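Local coordinates for response regulator (Caulobacter vibrioides, PDB 3T0Y), which probably acts in two-component signalling as a PhyR-type response regulator, a sigma-factor mimic of the general stress response, represented here by its helical sigma-like region without the receiver domain, at residues I93-R96 and S97-A100; E107-T110 and P111-A115; E124-R127 and L128-D131. All blocks are in the same frame, centred on the assembly; numbering follows the deposited sequence. Where two conformers were deposited one is given.

How the contacts relate
All three contacts are local and lie within the sigma-like region, one on each of its consecutive helices 95-106, 111-118 and 122-140. Contact 1, at the start of helix 95-106, is buried; contacts 2 and 3 are only partly so and carry charged or hydroxyl groups on their outer sides. Contacts 1 and 2 both hold a helix N-terminus, the first through backbone carbonyls, with an arginine lying close by, the second through a capping box. Contact 3 lies within the first half of helix 122-140, with an ion pair and an apolar face. Contact 3 touches both others: Asp131 and Leu128 meet contact 1, Val125 and Glu126 meet contact 2. Each contact also reaches the second subunit.

Contact 1: I93-R96 and S97-A100; sequences IAPR and SRQA
Ala94, the N-cap of helix 95-106, uses its carbonyl O for two backbone bonds: a sound one from Arg98 N (2.8 Å) and a weak, bent one from Ser97 N. Pro95 O takes Gln99 N at 2.9 Å, and Arg96 O receives Ala100 N in a longer, weak bond. The apolar contact is made by Ile93, whose CG2 methyl lies 3.8 Å from Ser97 CB and also packs against the backbone at Arg98 N. Two polar side chains fold back over the turn. Arg98 bends at CG-CD (chi3 66°), which brings NH1 to 2.6 Å from Ile93 O, near the guanidinium plane, while Pro95 CA lies over one face. NH2 of Arg98 hydrogen-bonds Thr41 OG1 and Leu35 O of the second subunit. In the conformer given for Arg96, Gln99 OE1 sits over a face of its guanidinium, 2.9 Å from NE, with the amide and guanidinium planes 68° apart, a polar contact at too poor an angle for a hydrogen bond. Ser97 OG is paired with Asp131 of helix 122-140. A proline in the first turn after the N-cap is a familiar way to begin an alpha-helix, and Pro95 is the first residue of helix 95-106.

Contact 2: E107-T110 and P111-A115; sequences EGFT and PTEAA
Thr110 ends an extended link, after Gly108 has left helix 95-106 with positive phi, and its carbonyl O accepts Ala114 N at 2.8 Å to start helix 111-118. Thr110 and Glu113 form a capping box. The threonine hydroxyl is placed between its own backbone N and carbonyl carbon (chi1 62°), where OG1 accepts Glu113 N at 3.2 Å. In return the glutamate, extended beyond CG, reaches back along the chain, and its OE1 takes Thr110 N at 3.0 Å in a nearly straight bond (167°). The amide approaches OE1 from the anti side of the carboxylate, tilted out of its plane. A water gives a second hydrogen bond to OE1 (2.8 Å) and another to Gly108 O, so the same oxygen ties the helix start to the preceding link. OE1 also lies in the plane of the Phe109 ring at its edge, 3.6 Å from CD1, with ring and carboxylate planes 72° apart; an aromatic edge is the mildly positive part of the ring and suits an oxygen there. Phe109 packs on Leu103 of helix 95-106 and stacks edge-to-face with Tyr71 of the second subunit. On the other flanks, Ala114 touches Thr104 of helix 95-106, while Pro111 and Ala115 rest on helix 122-140, so the capped turn is wedged between the two longer helices.

Contact 3: E124-R127 and L128-D131; sequences EVER and LIGD
Glu124 meets Leu128 one turn on, its O accepting Leu128 N at 2.9 Å while its side chain crosses the leucine at a slant. CG of Glu124 stands anti to the backbone N (chi1 170°) and the chain then bends at chi2, bringing OE2 within 3.9 Å of Leu128 CD1. The other oxygen, OE1, makes a salt bridge with Arg127 NE (3.0 Å), nearly straight; NE meets the syn side of the carboxylate but clearly above its plane, and OE1 lies close to the guanidinium plane. Val125 accepts Ile129 N on its carbonyl O, and the two side chains lie alongside each other, pointing the same way, with Val125 CG1 at 4.0 Å from Ile129 CD1. Glu126 receives Gly130 N in a more bent bond; its own side chain curls at chi2, and in the conformer given OE1 comes to 3.6 Å from Ile129 CD1. Arg127 bonds Asp131 N through its O. The arginine is extended to CG-CD and bent there (chi3 87°), turning its guanidinium across Leu128, whose CD2 is 3.6 Å from NH2; the group is held at its edge by the glutamate, with leucine over one face. Arg92 of the second subunit comes close to Arg127 NH1, a like charge, and makes a long, weak ion pair with Asp131, whose firmer partner is Ser97. Leu128 packs on Arg96, Ser97 and Ala100, Ile129 on Thr104, and Val125 on Ala115. The i to i+4 ladder, with an i, i+3 ion pair and an apolar side, Val125 and Leu128 buried and Ile129 partly so, turned to helices 95-106 and 111-118, is that of an amphipathic helix in a sigma-like helical bundle.

Contact 1: I93-R96 and S97-A100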
loop_
_atom_site.group_PDB
_atom_site.type_symbol
_atom_site.label_atom_id
_atom_site.label_comp_id
_atom_site.label_asym_id
_atom_site.label_seq_id
_atom_site.Cartn_x
_atom_site.Cartn_y
_atom_site.Cartn_z
ATOM N N ILE C 93 -6.627 3.608 -0.471
ATOM C CA ILE C 93 -6.921 3.815 0.936
ATOM C C ILE C 93 -5.639 3.728 1.780
ATOM O O ILE C 93 -4.814 2.824 1.595
ATOM C CB ILE C 93 -7.910 2.749 1.423
ATOM C CG1 ILE C 93 -9.222 2.888 0.653
ATOM C CG2 ILE C 93 -8.108 2.861 2.921
ATOM C CD1 ILE C 93 -10.095 1.695 0.739
ATOM N N ALA C 94 -5.477 4.661 2.706
ATOM C CA ALA C 94 -4.342 4.619 3.625
ATOM C C ALA C 94 -4.260 3.225 4.192
ATOM O O ALA C 94 -5.275 2.674 4.621
ATOM C CB ALA C 94 -4.505 5.630 4.752
ATOM N N PRO C 95 -3.055 2.646 4.192
ATOM C CA PRO C 95 -2.821 1.261 4.626
ATOM C C PRO C 95 -3.491 0.875 5.959
ATOM O O PRO C 95 -4.131 -0.178 6.017
ATOM C CB PRO C 95 -1.296 1.185 4.729
ATOM C CG PRO C 95 -0.816 2.165 3.659
ATOM C CD PRO C 95 -1.828 3.287 3.692
ATOM N N ARG C 96 -3.359 1.684 7.005
ATOM C CA ARG C 96 -3.937 1.298 8.282
ATOM C C ARG C 96 -5.463 1.332 8.224
ATOM O O ARG C 96 -6.135 0.566 8.919
ATOM C CB ARG C 96 -3.399 2.165 9.422
ATOM C CG ARG C 96 -3.026 1.367 10.679
ATOM C CD ARG C 96 -1.820 0.447 10.424
ATOM N NE ARG C 96 -1.734 -0.662 11.380
ATOM C CZ ARG C 96 -0.775 -1.582 11.368
ATOM N NH1 ARG C 96 0.186 -1.523 10.454
ATOM N NH2 ARG C 96 -0.772 -2.560 12.268
ATOM N N SER C 97 -6.011 2.193 7.378
ATOM C CA SER C 97 -7.458 2.277 7.246
ATOM C C SER C 97 -7.918 1.125 6.389
ATOM O O SER C 97 -8.998 0.581 6.599
ATOM C CB SER C 97 -7.883 3.600 6.614
ATOM O OG SER C 97 -7.446 4.705 7.395
ATOM N N ARG C 98 -7.090 0.749 5.423
ATOM C CA ARG C 98 -7.399 -0.391 4.567
ATOM C C ARG C 98 -7.448 -1.708 5.333
ATOM O O ARG C 98 -8.277 -2.579 5.054
ATOM C CB ARG C 98 -6.363 -0.518 3.465
ATOM C CG ARG C 98 -6.853 -1.362 2.311
ATOM C CD ARG C 98 -6.060 -1.045 1.068
ATOM N NE ARG C 98 -4.680 -1.440 1.227
ATOM C CZ ARG C 98 -3.622 -0.652 1.116
ATOM N NH1 ARG C 98 -3.742 0.631 0.819
ATOM N NH2 ARG C 98 -2.418 -1.188 1.293
ATOM N N GLN C 99 -6.513 -1.874 6.260
ATOM C CA GLN C 99 -6.506 -3.044 7.115
ATOM C C GLN C 99 -7.808 -3.164 7.920
ATOM O O GLN C 99 -8.483 -4.186 7.867
ATOM C CB GLN C 99 -5.309 -2.963 8.051
ATOM C CG GLN C 99 -4.002 -2.911 7.304
ATOM C CD GLN C 99 -2.827 -2.588 8.201
ATOM O OE1 GLN C 99 -2.971 -2.430 9.408
ATOM N NE2 GLN C 99 -1.656 -2.483 7.609
ATOM N N ALA C 100 -8.150 -2.095 8.635
ATOM C CA ALA C 100 -9.303 -2.058 9.512
ATOM C C ALA C 100 -10.559 -2.304 8.707
ATOM O O ALA C 100 -11.461 -3.019 9.136
ATOM C CB ALA C 100 -9.380 -0.731 10.178
#

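Contact 2: E107-T110 and P111-A115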
loop_
_atom_site.group_PDB
_atom_site.type_symbol
_atom_site.label_atom_id
_atom_site.label_comp_id
_atom_site.label_asym_id
_atom_site.label_seq_id
_atom_site.Cartn_x
_atom_site.Cartn_y
_atom_site.Cartn_z
ATOM N N GLU C 107 -13.226 -9.696 5.740
ATOM C CA GLU C 107 -12.896 -10.920 6.467
ATOM C C GLU C 107 -13.925 -11.223 7.557
ATOM O O GLU C 107 -13.824 -12.237 8.244
ATOM C CB GLU C 107 -11.494 -10.852 7.069
ATOM C CG GLU C 107 -10.362 -10.785 6.058
ATOM C CD GLU C 107 -10.391 -11.934 5.060
ATOM O OE1 GLU C 107 -10.567 -13.105 5.471
ATOM O OE2 GLU C 107 -10.247 -11.651 3.851
ATOM N N GLY C 108 -14.900 -10.332 7.712
ATOM C CA GLY C 108 -16.022 -10.548 8.617
ATOM C C GLY C 108 -15.710 -10.592 10.102
ATOM O O GLY C 108 -16.510 -11.103 10.885
ATOM N N PHE C 109 -14.559 -10.065 10.512
ATOM C CA PHE C 109 -14.290 -9.908 11.937
ATOM C C PHE C 109 -15.127 -8.766 12.485
ATOM O O PHE C 109 -15.453 -7.821 11.761
ATOM C CB PHE C 109 -12.818 -9.618 12.184
ATOM C CG PHE C 109 -11.928 -10.752 11.806
ATOM C CD1 PHE C 109 -11.845 -11.873 12.619
ATOM C CD2 PHE C 109 -11.216 -10.724 10.620
ATOM C CE1 PHE C 109 -11.038 -12.939 12.273
ATOM C CE2 PHE C 109 -10.396 -11.778 10.272
ATOM C CZ PHE C 109 -10.310 -12.892 11.103
ATOM N N THR C 110 -15.470 -8.837 13.764
ATOM C CA THR C 110 -16.194 -7.737 14.382
ATOM C C THR C 110 -15.175 -6.658 14.652
ATOM O O THR C 110 -13.975 -6.946 14.707
ATOM C CB THR C 110 -16.869 -8.158 15.691
ATOM O OG1 THR C 110 -15.871 -8.567 16.637
ATOM C CG2 THR C 110 -17.812 -9.323 15.439
ATOM N N PRO C 111 -15.634 -5.405 14.793
ATOM C CA PRO C 111 -14.712 -4.334 15.156
ATOM C C PRO C 111 -13.879 -4.667 16.400
ATOM O O PRO C 111 -12.719 -4.267 16.462
ATOM C CB PRO C 111 -15.647 -3.144 15.407
ATOM C CG PRO C 111 -16.786 -3.399 14.494
ATOM C CD PRO C 111 -16.977 -4.899 14.481
ATOM N N THR C 112 -14.450 -5.366 17.373
ATOM C CA THR C 112 -13.706 -5.725 18.589
ATOM C C THR C 112 -12.579 -6.682 18.219
ATOM O O THR C 112 -11.448 -6.559 18.690
ATOM C CB THR C 112 -14.598 -6.451 19.623
ATOM O OG1 THR C 112 -15.584 -5.554 20.132
ATOM C CG2 THR C 112 -13.757 -7.003 20.781
ATOM N N GLU C 113 -12.897 -7.655 17.382
ATOM C CA GLU C 113 -11.885 -8.619 16.988
ATOM C C GLU C 113 -10.814 -7.889 16.168
ATOM O O GLU C 113 -9.629 -8.147 16.322
ATOM C CB GLU C 113 -12.516 -9.758 16.182
ATOM C CG GLU C 113 -13.351 -10.698 17.015
ATOM C CD GLU C 113 -14.171 -11.667 16.177
ATOM O OE1 GLU C 113 -14.495 -11.348 15.019
ATOM O OE2 GLU C 113 -14.492 -12.765 16.676
ATOM N N ALA C 114 -11.229 -6.953 15.319
ATOM C CA ALA C 114 -10.261 -6.212 14.500
ATOM C C ALA C 114 -9.299 -5.424 15.399
ATOM O O ALA C 114 -8.124 -5.285 15.094
ATOM C CB ALA C 114 -10.971 -5.288 13.506
ATOM N N ALA C 115 -9.811 -4.941 16.520
ATOM C CA ALA C 115 -9.003 -4.245 17.515
ATOM C C ALA C 115 -7.933 -5.167 18.080
ATOM O O ALA C 115 -6.781 -4.770 18.220
ATOM C CB ALA C 115 -9.900 -3.708 18.655
HETATM O O HOH W 1 -16.242 -12.719 13.294
#

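Contact 3: E124-R127 and L128-D131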
loop_
_atom_site.group_PDB
_atom_site.type_symbol
_atom_site.label_atom_id
_atom_site.label_comp_id
_atom_site.label_asym_id
_atom_site.label_seq_id
_atom_site.Cartn_x
_atom_site.Cartn_y
_atom_site.Cartn_z
ATOM N N GLU C 124 -9.788 3.855 17.927
ATOM C CA GLU C 124 -8.848 3.911 16.813
ATOM C C GLU C 124 -9.395 3.068 15.657
ATOM O O GLU C 124 -9.375 3.490 14.501
ATOM C CB GLU C 124 -7.473 3.407 17.264
ATOM C CG GLU C 124 -6.454 3.181 16.158
ATOM C CD GLU C 124 -5.942 4.472 15.515
ATOM O OE1 GLU C 124 -6.593 5.533 15.679
ATOM O OE2 GLU C 124 -4.886 4.421 14.831
ATOM N N VAL C 125 -9.916 1.886 15.970
ATOM C CA VAL C 125 -10.477 1.032 14.927
ATOM C C VAL C 125 -11.676 1.649 14.199
ATOM O O VAL C 125 -11.761 1.553 12.977
ATOM C CB VAL C 125 -10.881 -0.354 15.470
ATOM C CG1 VAL C 125 -11.783 -1.075 14.461
ATOM C CG2 VAL C 125 -9.643 -1.156 15.745
ATOM N N GLU C 126 -12.618 2.261 14.924
ATOM C CA GLU C 126 -13.763 2.897 14.272
ATOM C C GLU C 126 -13.300 4.118 13.472
ATOM O O GLU C 126 -13.834 4.418 12.417
ATOM C CB GLU C 126 -14.851 3.287 15.284
ATOM C CG GLU C 126 -15.528 2.101 16.006
ATOM C CD GLU C 126 -16.487 1.298 15.115
ATOM O OE1 GLU C 126 -16.014 0.564 14.223
ATOM O OE2 GLU C 126 -17.720 1.387 15.318
ATOM N N ARG C 127 -12.292 4.812 13.985
ATOM C CA ARG C 127 -11.751 5.961 13.266
ATOM C C ARG C 127 -11.250 5.471 11.923
ATOM O O ARG C 127 -11.603 6.008 10.869
ATOM C CB ARG C 127 -10.590 6.604 14.047
ATOM C CG ARG C 127 -9.936 7.783 13.319
ATOM C CD ARG C 127 -8.681 8.316 14.028
ATOM N NE ARG C 127 -7.448 7.614 13.652
ATOM C CZ ARG C 127 -6.860 7.697 12.455
ATOM N NH1 ARG C 127 -7.395 8.432 11.485
ATOM N NH2 ARG C 127 -5.739 7.025 12.223
ATOM N N LEU C 128 -10.417 4.433 11.986
ATOM C CA LEU C 128 -9.775 3.874 10.808
ATOM C C LEU C 128 -10.796 3.447 9.767
ATOM O O LEU C 128 -10.652 3.751 8.602
ATOM C CB LEU C 128 -8.871 2.711 11.206
ATOM C CG LEU C 128 -7.547 3.183 11.798
ATOM C CD1 LEU C 128 -6.769 2.011 12.380
ATOM C CD2 LEU C 128 -6.740 3.896 10.714
ATOM N N ILE C 129 -11.832 2.745 10.193
ATOM C CA ILE C 129 -12.885 2.337 9.274
ATOM C C ILE C 129 -13.626 3.563 8.750
ATOM O O ILE C 129 -14.098 3.585 7.607
ATOM C CB ILE C 129 -13.915 1.444 9.971
ATOM C CG1 ILE C 129 -13.297 0.100 10.372
ATOM C CG2 ILE C 129 -15.107 1.219 9.055
ATOM C CD1 ILE C 129 -14.216 -0.707 11.317
ATOM N N GLY C 130 -13.750 4.576 9.600
ATOM C CA GLY C 130 -14.414 5.803 9.201
ATOM C C GLY C 130 -13.641 6.403 8.046
ATOM O O GLY C 130 -14.193 6.647 6.963
ATOM N N ASP C 131 -12.341 6.601 8.272
ATOM C CA ASP C 131 -11.438 7.153 7.249
ATOM C C ASP C 131 -11.495 6.386 5.929
ATOM O O ASP C 131 -11.528 7.000 4.870
ATOM C CB ASP C 131 -9.989 7.183 7.763
ATOM C CG ASP C 131 -9.020 7.704 6.724
ATOM O OD1 ASP C 131 -9.038 8.927 6.469
ATOM O OD2 ASP C 131 -8.249 6.901 6.154
#